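Local coordinates for protein lectin CEL-IV, C-type (Cucumaria echinata, PDB 3ALT) that probably binds galactose-containing carbohydrates with the help of calcium, as a C-type lectin, and here holds a galactose-glucose disaccharide, at residues A[77-82]-A[128-133]; A[86-91]-A[119-124]. One frame throughout, in Å; residues are numbered along the deposited sequence.

Contact 1: A[77-82]-A[128-133]. With GLA (alpha-D-galactopyranose), chain E; GLC (alpha-D-glucopyranose), chain B.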
# COMPACT_ATOMS: atom_id res chain seq x y z
N GLY A 77 -24.72 -24.60 16.04
CA GLY A 77 -25.88 -24.71 15.16
C GLY A 77 -26.94 -23.69 15.49
O GLY A 77 -28.03 -23.72 14.92
N GLY A 78 -26.61 -22.80 16.43
CA GLY A 78 -27.49 -21.74 16.92
C GLY A 78 -27.05 -20.40 16.37
O GLY A 78 -26.72 -20.26 15.17
N TRP A 79 -27.05 -19.39 17.24
CA TRP A 79 -26.58 -18.05 16.90
C TRP A 79 -25.09 -17.86 17.21
O TRP A 79 -24.39 -17.10 16.53
CB TRP A 79 -27.35 -17.01 17.71
CG TRP A 79 -28.84 -17.03 17.59
CD1 TRP A 79 -29.71 -17.85 18.26
CD2 TRP A 79 -29.64 -16.14 16.81
NE1 TRP A 79 -31.02 -17.53 17.92
CE2 TRP A 79 -31.00 -16.48 17.04
CE3 TRP A 79 -29.35 -15.06 15.96
CZ2 TRP A 79 -32.06 -15.81 16.43
CZ3 TRP A 79 -30.41 -14.38 15.34
CH2 TRP A 79 -31.75 -14.77 15.59
N ALA A 80 -24.63 -18.54 18.26
CA ALA A 80 -23.26 -18.41 18.76
C ALA A 80 -22.19 -18.94 17.78
O ALA A 80 -22.42 -19.96 17.12
CB ALA A 80 -23.15 -19.11 20.09
N PRO A 81 -21.01 -18.27 17.70
CA PRO A 81 -20.56 -17.12 18.51
C PRO A 81 -21.11 -15.80 18.02
O PRO A 81 -21.14 -15.58 16.81
CB PRO A 81 -19.03 -17.12 18.34
CG PRO A 81 -18.76 -18.03 17.09
CD PRO A 81 -20.09 -18.53 16.57
N GLN A 82 -21.57 -14.95 18.95
CA GLN A 82 -21.98 -13.58 18.64
C GLN A 82 -20.80 -12.66 18.96
O GLN A 82 -20.14 -12.86 19.98
CB GLN A 82 -23.22 -13.17 19.45
CG GLN A 82 -24.27 -14.25 19.62
CD GLN A 82 -25.59 -13.71 20.14
OE1 GLN A 82 -26.14 -14.24 21.09
NE2 GLN A 82 -26.11 -12.67 19.51
N ASP A 128 -24.78 -21.47 12.75
CA ASP A 128 -25.35 -21.97 11.52
C ASP A 128 -26.78 -21.49 11.28
O ASP A 128 -27.30 -21.60 10.17
CB ASP A 128 -25.32 -23.49 11.54
CG ASP A 128 -23.93 -24.06 11.26
OD1 ASP A 128 -23.69 -25.23 11.68
OD2 ASP A 128 -23.09 -23.34 10.65
N TYR A 129 -27.41 -20.95 12.33
CA TYR A 129 -28.81 -20.54 12.26
C TYR A 129 -28.97 -19.18 11.57
O TYR A 129 -30.03 -18.92 10.96
CB TYR A 129 -29.42 -20.50 13.67
CG TYR A 129 -30.79 -19.87 13.69
CD1 TYR A 129 -31.95 -20.61 13.42
CD2 TYR A 129 -30.92 -18.52 13.95
CE1 TYR A 129 -33.21 -19.99 13.43
CE2 TYR A 129 -32.15 -17.92 13.95
CZ TYR A 129 -33.28 -18.64 13.70
OH TYR A 129 -34.48 -17.99 13.72
N SER A 130 -27.93 -18.34 11.66
CA SER A 130 -27.99 -16.95 11.25
C SER A 130 -26.91 -16.59 10.27
O SER A 130 -26.91 -15.53 9.66
CB SER A 130 -27.84 -16.07 12.47
OG SER A 130 -26.80 -16.56 13.31
N ARG A 131 -25.94 -17.48 10.14
CA ARG A 131 -24.90 -17.36 9.11
C ARG A 131 -24.08 -16.05 9.15
O ARG A 131 -23.56 -15.61 8.12
CB ARG A 131 -25.56 -17.56 7.74
CG ARG A 131 -26.04 -18.98 7.50
CD ARG A 131 -24.90 -19.80 6.89
NE ARG A 131 -24.81 -21.15 7.46
CZ ARG A 131 -23.87 -22.06 7.17
NH1 ARG A 131 -22.90 -21.76 6.29
NH2 ARG A 131 -23.90 -23.27 7.73
N GLY A 132 -23.94 -15.43 10.31
CA GLY A 132 -23.20 -14.17 10.38
C GLY A 132 -24.05 -12.92 10.35
O GLY A 132 -23.59 -11.87 10.78
N PHE A 133 -25.29 -13.01 9.86
CA PHE A 133 -26.22 -11.87 9.84
C PHE A 133 -26.59 -11.46 11.27
O PHE A 133 -26.30 -12.21 12.20
CB PHE A 133 -27.45 -12.17 8.97
CG PHE A 133 -27.10 -12.30 7.52
CD1 PHE A 133 -26.99 -13.54 6.93
CD2 PHE A 133 -26.78 -11.18 6.76
CE1 PHE A 133 -26.60 -13.66 5.62
CE2 PHE A 133 -26.38 -11.31 5.46
CZ PHE A 133 -26.31 -12.55 4.89
C1 GLA E . -32.78 -14.62 21.14
C2 GLA E . -33.60 -13.54 20.49
C3 GLA E . -33.05 -13.27 19.10
C4 GLA E . -31.53 -13.10 19.13
C5 GLA E . -30.84 -14.29 19.81
C6 GLA E . -29.32 -14.24 19.91
O2 GLA E . -34.93 -14.02 20.53
O3 GLA E . -33.66 -12.05 18.66
O4 GLA E . -31.21 -11.91 19.87
O5 GLA E . -31.37 -14.33 21.11
O6 GLA E . -28.82 -13.06 20.56
C1 GLC B . -33.79 -19.72 21.45
C2 GLC B . -33.97 -20.85 20.45
C3 GLC B . -33.63 -20.38 19.03
C4 GLC B . -34.24 -19.01 18.73
C5 GLC B . -33.49 -18.06 19.64
C6 GLC B . -34.09 -16.66 20.00
O1 GLC B . -33.21 -20.10 22.72
O2 GLC B . -33.17 -21.97 20.80
O3 GLC B . -34.14 -21.32 18.11
O4 GLC B . -33.99 -18.63 17.36
O5 GLC B . -32.97 -18.78 20.79
O6 GLC B . -32.95 -15.98 20.62
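Trp79 and Tyr129 make the main apolar contact between 77-82 and 128-133, their side chains lying side by side and pointing the same way. Tyr129 presents its CD2-CE2 side to one face of the indole, with CE2 3.3 Å from Trp79 CZ2. The two six-membered rings meet obliquely, their planes inclined by 51°. The Tyr129 ring is anti to its own nitrogen (chi1 170°), which carries it past Gly78 to the indole. Nearby, Ser130 CB lies 3.9 Å from Trp79 CE3; its small side chain fits this buried spot, and its OG is bonded to the carbonyl of Ala125.

The backbone joins the loops through Tyr129 N, which donates to Gly78 O at 3.0 Å with an N-H...O angle of 154°. Next to this bond the chain runs close to Asp128, with Gly77 CA 3.9 Å from Asp128 CB. The 128-133 loop is bent by a type I' turn from Ser130 to Phe133, in which Gly132 readily adopts a positive phi.

Sugar contacts fill the other side of the indole. The galactose lies over the face opposite Tyr129, its C5 3.5 Å from Trp79 CE2, while the glucose sits at the ring edge, where Trp79 NE1 gives a weak hydrogen bond to glucose O4. The amide of Gln82 suits a hydroxyl because it can both give and accept: NE2 donates to galactose O6 at 2.9 Å, and OE1 receives from the same O6 at 3.0 Å.

An aromatic ring set against the C4-C5-C6 side of galactose is characteristic of galactose recognition by C-type lectins. Here that platform stands beside the calcium ligand Glu113, forming one wall of the carbohydrate site.

Contact 2: A[86-91]-A[119-124]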
# COMPACT_ATOMS: atom_id res chain seq x y z
N GLY A 86 -20.48 -2.04 15.67
CA GLY A 86 -20.95 -0.75 16.18
C GLY A 86 -22.43 -0.37 16.07
O GLY A 86 -22.75 0.81 16.04
N MET A 87 -23.34 -1.34 16.03
CA MET A 87 -24.79 -1.00 15.77
C MET A 87 -25.61 -0.71 17.06
O MET A 87 -25.59 -1.51 18.00
CB MET A 87 -25.45 -2.06 14.90
CG MET A 87 -26.96 -2.01 14.84
SD MET A 87 -27.79 -0.55 14.09
CE MET A 87 -27.19 -0.61 12.39
N LYS A 88 -26.29 0.44 17.09
CA LYS A 88 -27.13 0.86 18.21
C LYS A 88 -28.59 1.02 17.80
O LYS A 88 -28.93 1.85 16.92
CB LYS A 88 -26.68 2.22 18.72
CG LYS A 88 -25.54 2.20 19.65
CD LYS A 88 -24.60 3.35 19.38
CE LYS A 88 -25.11 4.67 19.97
NZ LYS A 88 -24.32 5.84 19.46
N VAL A 89 -29.47 0.25 18.43
CA VAL A 89 -30.88 0.46 18.25
C VAL A 89 -31.37 1.30 19.42
O VAL A 89 -31.07 0.97 20.57
CB VAL A 89 -31.66 -0.87 18.17
CG1 VAL A 89 -33.12 -0.59 17.84
CG2 VAL A 89 -31.10 -1.74 17.09
N GLY A 90 -32.08 2.39 19.14
CA GLY A 90 -32.51 3.32 20.17
C GLY A 90 -33.92 3.03 20.68
O GLY A 90 -34.34 1.87 20.83
N SER A 91 -34.66 4.10 20.92
CA SER A 91 -36.01 4.03 21.49
C SER A 91 -37.01 3.25 20.64
O SER A 91 -37.95 2.67 21.20
CB SER A 91 -36.56 5.43 21.75
OG SER A 91 -35.72 6.14 22.64
N ASN A 119 -32.74 0.35 23.17
CA ASN A 119 -31.34 0.42 23.59
C ASN A 119 -30.64 -0.92 23.59
O ASN A 119 -29.98 -1.28 24.55
CB ASN A 119 -31.22 1.14 24.94
CG ASN A 119 -31.83 2.55 24.91
OD1 ASN A 119 -31.78 3.25 23.87
ND2 ASN A 119 -32.42 2.96 26.03
N SER A 120 -30.81 -1.67 22.50
CA SER A 120 -30.12 -2.93 22.31
C SER A 120 -28.93 -2.69 21.40
O SER A 120 -28.65 -1.55 21.03
CB SER A 120 -31.07 -3.95 21.74
OG SER A 120 -31.64 -3.49 20.51
N ARG A 121 -28.18 -3.73 21.09
CA ARG A 121 -26.89 -3.56 20.39
C ARG A 121 -26.71 -4.61 19.33
O ARG A 121 -27.18 -5.71 19.49
CB ARG A 121 -25.72 -3.64 21.41
CG ARG A 121 -25.83 -2.58 22.49
CD ARG A 121 -25.66 -1.24 21.85
NE ARG A 121 -25.69 -0.14 22.77
CZ ARG A 121 -26.60 0.83 22.97
NH1 ARG A 121 -27.76 0.97 22.30
NH2 ARG A 121 -26.29 1.71 23.90
N GLY A 122 -26.04 -4.27 18.25
CA GLY A 122 -25.89 -5.25 17.17
C GLY A 122 -24.66 -6.13 17.32
O GLY A 122 -23.62 -5.71 17.86
N ALA A 123 -24.78 -7.36 16.83
CA ALA A 123 -23.72 -8.35 16.87
C ALA A 123 -23.84 -9.20 15.63
O ALA A 123 -24.96 -9.44 15.12
CB ALA A 123 -23.82 -9.22 18.13
N ILE A 124 -22.69 -9.64 15.13
CA ILE A 124 -22.63 -10.69 14.10
C ILE A 124 -22.88 -12.09 14.70
O ILE A 124 -22.20 -12.51 15.64
CB ILE A 124 -21.29 -10.62 13.38
CG1 ILE A 124 -21.33 -9.46 12.37
CG2 ILE A 124 -20.96 -11.90 12.71
CD1 ILE A 124 -20.06 -9.27 11.61
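Arg121 folds back at chi2 (-66°) and Lys88 sets its CG beside its own nitrogen, which lays the two side chains alongside each other. Lys88 CG rests over the rim of one guanidinium face, 3.7 Å from Arg121 CZ; methylene carbons make this contact, while the charged end of the lysine leads away. Arg121 NH1 turns back to Ser120 O at 3.0 Å, and Val89 N also donates to that oxygen, from the opposite face of its plane, at 3.3 Å.

The strands run antiparallel, 145° apart in direction. Lys88 and Arg121 form a non-hydrogen-bonded pair. On one side of it Gly122 N bonds Met87 O at 2.8 Å, and beyond the strand ends Asn119 N reaches Gly90 O at 3.2 Å. Gly122, without a side chain, brings its CA within 3.9 Å of Met87 CB. Ser120 OG lies 3.5 Å from Val89 CB and is bonded to the calcium ligand Asp136.

Strand 96-98 pairs with 87-89 on its other side, and 134-137 with 120-125; Met87 packs on Trp98 and Trp109, while Arg121 makes a cation-pi contact with Phe26.

In the fold
After helix 57-70 the chain enters 77-82, the first half of contact 1, and passes through strand 82-85 and a corner at Gly86 into 87-89. It then wanders through strand 96-98 and the long loop carrying the calcium ligands Glu113, Asn115 and Asn116, returning at 119-124, where contact 2 closes this inner loop. Only afterwards does 128-133 meet 77-82, so contact 1 encloses contact 2. Their centres lie about 17 Å apart, yet they touch: Gln82 CB packs 4.2 Å from Ala123 CB. Contact 1 joins two loops at the sugar, contact 2 two strands, and strand 134-137 follows, bringing Asp136, a further calcium ligand.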